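Side-chain contacts in hypothetical protein Atu0492 (Agrobacterium tumefaciens, PDB 2GMY), which is of unknown function but probably belongs to the AhpD-like proteins of antioxidant defence: residues 20-23 with 24-28; 136-139 with 140-143. All blocks are in the same frame, centred on the assembly; numbering follows the deposited sequence.

Interaction 1 (20-23 with 24-28); sequences ALEN and YVQSS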
ATOM      1  N   ALA A  20     -33.219  -7.724  -4.867  1.00 16.37           N
ATOM      2  CA  ALA A  20     -34.140  -6.604  -4.637  1.00 15.64           C
ATOM      3  C   ALA A  20     -33.396  -5.268  -4.684  1.00 15.93           C
ATOM      4  O   ALA A  20     -33.889  -4.282  -5.253  1.00 15.97           O
ATOM      5  CB  ALA A  20     -34.898  -6.774  -3.329  1.00 16.10           C
ATOM      6  N   LEU A  21     -32.200  -5.234  -4.100  1.00 15.55           N
ATOM      7  CA  LEU A  21     -31.402  -4.005  -4.147  1.00 16.13           C
ATOM      8  C   LEU A  21     -30.988  -3.693  -5.582  1.00 15.80           C
ATOM      9  O   LEU A  21     -31.053  -2.535  -6.022  1.00 15.36           O
ATOM     10  CB  LEU A  21     -30.174  -4.101  -3.238  1.00 16.10           C
ATOM     11  CG  LEU A  21     -29.258  -2.869  -3.225  1.00 16.25           C
ATOM     12  CD1 LEU A  21     -30.006  -1.583  -2.881  1.00 15.81           C
ATOM     13  CD2 LEU A  21     -28.096  -3.100  -2.257  1.00 17.26           C
ATOM     14  N   GLU A  22     -30.576  -4.731  -6.309  1.00 16.42           N
ATOM     15  CA  GLU A  22     -30.238  -4.599  -7.726  1.00 17.46           C
ATOM     16  C   GLU A  22     -31.414  -4.038  -8.538  1.00 17.09           C
ATOM     17  O   GLU A  22     -31.247  -3.143  -9.367  1.00 17.44           O
ATOM     18  CB  GLU A  22     -29.809  -5.960  -8.272  1.00 17.90           C
ATOM     19  CG  GLU A  22     -29.368  -5.961  -9.733  1.00 20.52           C
ATOM     20  CD  GLU A  22     -28.158  -5.069  -9.986  1.00 23.32           C
ATOM     21  OE1 GLU A  22     -27.276  -4.987  -9.110  1.00 23.12           O
ATOM     22  OE2 GLU A  22     -28.111  -4.446 -11.065  1.00 26.49           O
ATOM     23  N   ASN A  23     -32.615  -4.556  -8.273  1.00 16.23           N
ATOM     24  CA  ASN A  23     -33.818  -4.062  -8.929  1.00 16.16           C
ATOM     25  C   ASN A  23     -34.065  -2.579  -8.635  1.00 15.74           C
ATOM     26  O   ASN A  23     -34.469  -1.830  -9.526  1.00 15.89           O
ATOM     27  CB  ASN A  23     -35.005  -4.930  -8.498  1.00 15.78           C
ATOM     28  CG  ASN A  23     -36.281  -4.603  -9.250  1.00 17.73           C
ATOM     29  OD1 ASN A  23     -36.268  -4.229 -10.431  1.00 20.01           O
ATOM     30  ND2 ASN A  23     -37.407  -4.737  -8.557  1.00 16.85           N
ATOM     31  N   TYR A  24     -33.813  -2.144  -7.396  1.00 14.85           N
ATOM     32  CA  TYR A  24     -33.903  -0.717  -7.116  1.00 16.15           C
ATOM     33  C   TYR A  24     -32.943   0.072  -8.012  1.00 16.41           C
ATOM     34  O   TYR A  24     -33.344   1.047  -8.647  1.00 16.62           O
ATOM     35  CB  TYR A  24     -33.658  -0.341  -5.654  1.00 16.89           C
ATOM     36  CG  TYR A  24     -33.468   1.146  -5.586  1.00 17.74           C
ATOM     37  CD1 TYR A  24     -34.552   2.002  -5.763  1.00 19.85           C
ATOM     38  CD2 TYR A  24     -32.189   1.706  -5.462  1.00 18.89           C
ATOM     39  CE1 TYR A  24     -34.388   3.373  -5.779  1.00 20.66           C
ATOM     40  CE2 TYR A  24     -32.012   3.089  -5.474  1.00 19.52           C
ATOM     41  CZ  TYR A  24     -33.116   3.909  -5.635  1.00 20.21           C
ATOM     42  OH  TYR A  24     -32.960   5.273  -5.645  1.00 21.05           O
ATOM     43  N   VAL A  25     -31.681  -0.343  -8.041  1.00 16.54           N
ATOM     44  CA  VAL A  25     -30.668   0.396  -8.801  1.00 17.50           C
ATOM     45  C   VAL A  25     -31.113   0.538 -10.251  1.00 18.21           C
ATOM     46  O   VAL A  25     -31.104   1.642 -10.804  1.00 17.99           O
ATOM     47  CB  VAL A  25     -29.286  -0.269  -8.730  1.00 17.76           C
ATOM     48  CG1 VAL A  25     -28.306   0.469  -9.652  1.00 17.30           C
ATOM     49  CG2 VAL A  25     -28.774  -0.255  -7.275  1.00 17.77           C
ATOM     50  N   GLN A  26     -31.546  -0.581 -10.836  1.00 19.07           N
ATOM     51  CA  GLN A  26     -31.971  -0.621 -12.231  1.00 21.27           C
ATOM     52  C   GLN A  26     -33.114   0.335 -12.559  1.00 21.81           C
ATOM     53  O   GLN A  26     -33.154   0.900 -13.649  1.00 23.17           O
ATOM     54  CB  GLN A  26     -32.362  -2.049 -12.626  1.00 21.64           C
ATOM     55  CG  GLN A  26     -31.166  -2.973 -12.760  1.00 25.61           C
ATOM     56  CD  GLN A  26     -30.072  -2.378 -13.632  1.00 30.23           C
ATOM     57  OE1 GLN A  26     -30.284  -2.085 -14.814  1.00 32.56           O
ATOM     58  NE2 GLN A  26     -28.899  -2.181 -13.047  1.00 32.61           N
ATOM     59  N   SER A  27     -34.039   0.524 -11.629  1.00 21.86           N
ATOM     60  CA  SER A  27     -35.192   1.362 -11.938  1.00 22.98           C
ATOM     61  C   SER A  27     -35.132   2.695 -11.205  1.00 22.45           C
ATOM     62  O   SER A  27     -36.143   3.401 -11.092  1.00 23.14           O
ATOM     63  CB  SER A  27     -36.493   0.630 -11.626  1.00 23.54           C
ATOM     64  OG  SER A  27     -36.480   0.134 -10.305  1.00 25.34           O
ATOM     65  N   SER A  28     -33.939   3.050 -10.731  1.00 21.74           N
ATOM     66  CA  SER A  28     -33.778   4.245  -9.908  1.00 21.10           C
ATOM     67  C   SER A  28     -33.971   5.560 -10.659  1.00 21.62           C
ATOM     68  O   SER A  28     -34.246   6.588 -10.037  1.00 21.98           O
ATOM     69  CB  SER A  28     -32.395   4.251  -9.250  1.00 21.05           C
ATOM     70  OG  SER A  28     -31.398   4.418 -10.238  1.00 19.77           O
TER
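Glu22 and Gln26 reach each other one helical turn apart because their chains leave the backbone differently. Glu22 carries CG anti to its own N (chi1 -177°) and then bends at chi2, while Gln26 keeps CG beside its N (chi1 -72°), which lays CG 3.4 Å from Glu22 O, and then bends at chi2 in its turn. The carboxylate and amide end up almost parallel, their planes 16° apart, and Gln26 NE2 gives Glu22 OE2 a weak, bent hydrogen bond of 3.1 Å. That bond is secondary for the acid: OE2 also forms a salt bridge with Lys39, and OE1 accepts from the indole NH of Trp133.

Along the backbone, helix 12-26 keeps its regular bonding, with Gln26 N to Glu22 O at 3.0 Å. The last turn closes on Asn23 O, which is held twice by Ser27, the residue where helical backbone angles end. Ser27 N comes to it at 3.2 Å and Ser27 OG at 2.9 Å, from opposite faces of the carbonyl plane. Just beyond, Ser28 OG donates to Val25 O at 2.8 Å. Val25 itself packs against helix 117-139 at Ala126 and Ala129, and Leu21 meets Ala17 of a second subunit.

The chemistry implies a helix C-terminus in which two carbonyls of the last turn, Asn23 O and Val25 O, each accept from a serine hydroxyl and a backbone amide, and a glutamate held by Lys39 and Trp133, with Gln26 NE2 as a weaker third partner that helps fix the rotation of the carboxylate.

Interaction 2 (136-139 with 140-143); sequences IAVG and FRSQ
Ile136 and Phe140 meet across the last turn of helix 117-139, which ends in a Schellman motif: Ser142 N bonds to Ala137 O at 2.9 Å and Arg141 N to Val138 O at 3.1 Å, with Arg141 at positive phi as the C-prime residue. The Phe140 ring slants across the end of the turn, turning its CD2 side to Ile136, whose CG2 branch lies 3.8 Å from that carbon. Thr124 of a second subunit packs on the same phenylalanine, and Ile5 of its own chain touches it too.

Arg141 reaches Val138. A bend at chi2 (-68°) brings its guanidinium back to the helix end, with Val138 O at its edge and slightly tilted from its plane, and CG1 of Val138 lies 3.7 Å from NH1. NH1 has another acceptor in Gly102 O of the second subunit, so the arginine links the helix end to that neighbour. Ser142 turns its side chain inward, with OG 3.6 Å from Ala137 CA, while both residues also touch Phe50.

Val138 O thus accepts two bonds from one residue, Arg141 N and, at 2.9 Å, Arg141 NH1, which approach from opposite faces of the carbonyl plane.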
ATOM      1  N   ILE A 136     -19.502 -11.117  -3.314  1.00 13.18           N
ATOM      2  CA  ILE A 136     -20.152 -12.414  -3.457  1.00 13.62           C
ATOM      3  C   ILE A 136     -19.483 -13.236  -4.554  1.00 13.59           C
ATOM      4  O   ILE A 136     -19.123 -14.395  -4.334  1.00 13.66           O
ATOM      5  CB  ILE A 136     -21.665 -12.244  -3.734  1.00 13.61           C
ATOM      6  CG1 ILE A 136     -22.348 -11.642  -2.499  1.00 14.21           C
ATOM      7  CG2 ILE A 136     -22.320 -13.577  -4.132  1.00 15.06           C
ATOM      8  CD1 ILE A 136     -23.749 -11.074  -2.777  1.00 15.59           C
ATOM      9  N   ALA A 137     -19.298 -12.639  -5.726  1.00 13.32           N
ATOM     10  CA  ALA A 137     -18.746 -13.388  -6.866  1.00 13.91           C
ATOM     11  C   ALA A 137     -17.290 -13.801  -6.650  1.00 14.23           C
ATOM     12  O   ALA A 137     -16.912 -14.942  -6.922  1.00 14.58           O
ATOM     13  CB  ALA A 137     -18.895 -12.613  -8.142  1.00 14.62           C
ATOM     14  N   VAL A 138     -16.464 -12.875  -6.178  1.00 13.80           N
ATOM     15  CA  VAL A 138     -15.071 -13.233  -5.921  1.00 14.54           C
ATOM     16  C   VAL A 138     -15.004 -14.175  -4.714  1.00 14.92           C
ATOM     17  O   VAL A 138     -14.313 -15.206  -4.747  1.00 15.35           O
ATOM     18  CB  VAL A 138     -14.190 -11.982  -5.731  1.00 14.31           C
ATOM     19  CG1 VAL A 138     -12.756 -12.372  -5.378  1.00 14.23           C
ATOM     20  CG2 VAL A 138     -14.205 -11.141  -7.002  1.00 14.81           C
ATOM     21  N   GLY A 139     -15.735 -13.824  -3.658  1.00 14.82           N
ATOM     22  CA  GLY A 139     -15.806 -14.650  -2.463  1.00 15.56           C
ATOM     23  C   GLY A 139     -16.172 -16.101  -2.734  1.00 15.67           C
ATOM     24  O   GLY A 139     -15.602 -17.012  -2.124  1.00 16.17           O
ATOM     25  N   PHE A 140     -17.100 -16.327  -3.660  1.00 15.51           N
ATOM     26  CA  PHE A 140     -17.549 -17.699  -3.949  1.00 15.97           C
ATOM     27  C   PHE A 140     -16.981 -18.253  -5.259  1.00 16.45           C
ATOM     28  O   PHE A 140     -17.426 -19.297  -5.748  1.00 16.56           O
ATOM     29  CB  PHE A 140     -19.081 -17.782  -3.908  1.00 16.32           C
ATOM     30  CG  PHE A 140     -19.667 -17.379  -2.566  1.00 16.92           C
ATOM     31  CD1 PHE A 140     -18.983 -17.654  -1.385  1.00 18.32           C
ATOM     32  CD2 PHE A 140     -20.889 -16.726  -2.491  1.00 18.42           C
ATOM     33  CE1 PHE A 140     -19.507 -17.275  -0.143  1.00 18.08           C
ATOM     34  CE2 PHE A 140     -21.429 -16.353  -1.254  1.00 17.48           C
ATOM     35  CZ  PHE A 140     -20.735 -16.631  -0.081  1.00 18.04           C
ATOM     36  N   ARG A 141     -16.000 -17.545  -5.813  1.00 16.50           N
ATOM     37  CA  ARG A 141     -15.336 -17.943  -7.053  1.00 16.58           C
ATOM     38  C   ARG A 141     -16.302 -18.253  -8.214  1.00 16.85           C
ATOM     39  O   ARG A 141     -16.117 -19.246  -8.937  1.00 16.62           O
ATOM     40  CB  ARG A 141     -14.396 -19.140  -6.790  1.00 16.90           C
ATOM     41  CG  ARG A 141     -13.218 -18.845  -5.840  1.00 18.57           C
ATOM     42  CD  ARG A 141     -12.215 -17.888  -6.471  1.00 20.82           C
ATOM     43  NE  ARG A 141     -10.943 -17.769  -5.744  1.00 22.19           N
ATOM     44  CZ  ARG A 141     -10.625 -16.752  -4.942  1.00 22.30           C
ATOM     45  NH1 ARG A 141     -11.495 -15.767  -4.729  1.00 22.66           N
ATOM     46  NH2 ARG A 141      -9.434 -16.714  -4.343  1.00 22.47           N
ATOM     47  N   SER A 142     -17.302 -17.390  -8.412  1.00 16.48           N
ATOM     48  CA  SER A 142     -18.240 -17.539  -9.529  1.00 17.01           C
ATOM     49  C   SER A 142     -17.476 -17.516 -10.848  1.00 17.26           C
ATOM     50  O   SER A 142     -16.556 -16.724 -11.018  1.00 16.68           O
ATOM     51  CB  SER A 142     -19.302 -16.437  -9.495  1.00 17.22           C
ATOM     52  OG  SER A 142     -19.973 -16.451  -8.250  1.00 19.59           O
ATOM     53  N   GLN A 143     -17.868 -18.399 -11.772  1.00 18.04           N
ATOM     54  CA  GLN A 143     -17.180 -18.569 -13.060  1.00 18.97           C
ATOM     55  C   GLN A 143     -18.024 -18.026 -14.218  1.00 19.45           C
ATOM     56  O   GLN A 143     -19.143 -18.490 -14.435  1.00 19.82           O
ATOM     57  CB  GLN A 143     -16.888 -20.063 -13.298  1.00 18.96           C
ATOM     58  CG  GLN A 143     -16.002 -20.710 -12.235  1.00 19.14           C
ATOM     59  CD  GLN A 143     -14.588 -20.150 -12.240  1.00 21.31           C
ATOM     60  OE1 GLN A 143     -13.895 -20.188 -13.260  1.00 22.35           O
ATOM     61  NE2 GLN A 143     -14.158 -19.613 -11.098  1.00 20.28           N
TER

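Overall arrangement
Both contacts sit at the C-terminal end of a helix, interaction 1 on 12-26 and interaction 2 on 117-139, and the two helices pack together: Leu21, Tyr24 and Val25 lie against the latter. Their centres are 21 Å apart, with nearest atoms about 9 Å, so they do not touch. Interaction 1 is partly buried and polar, with serine hydroxyls on carbonyls and a weak acid–amide bond beside the Glu22–Lys39 salt bridge. Interaction 2 is largely buried, mixes apolar packing with a Schellman ending, and uses an arginine where interaction 1 uses a serine to bond a carbonyl twice. Each also meets the second subunit, by packing of Leu21 and Tyr24 in 20-28, and with a hydrogen bond from Arg141 in 136-143.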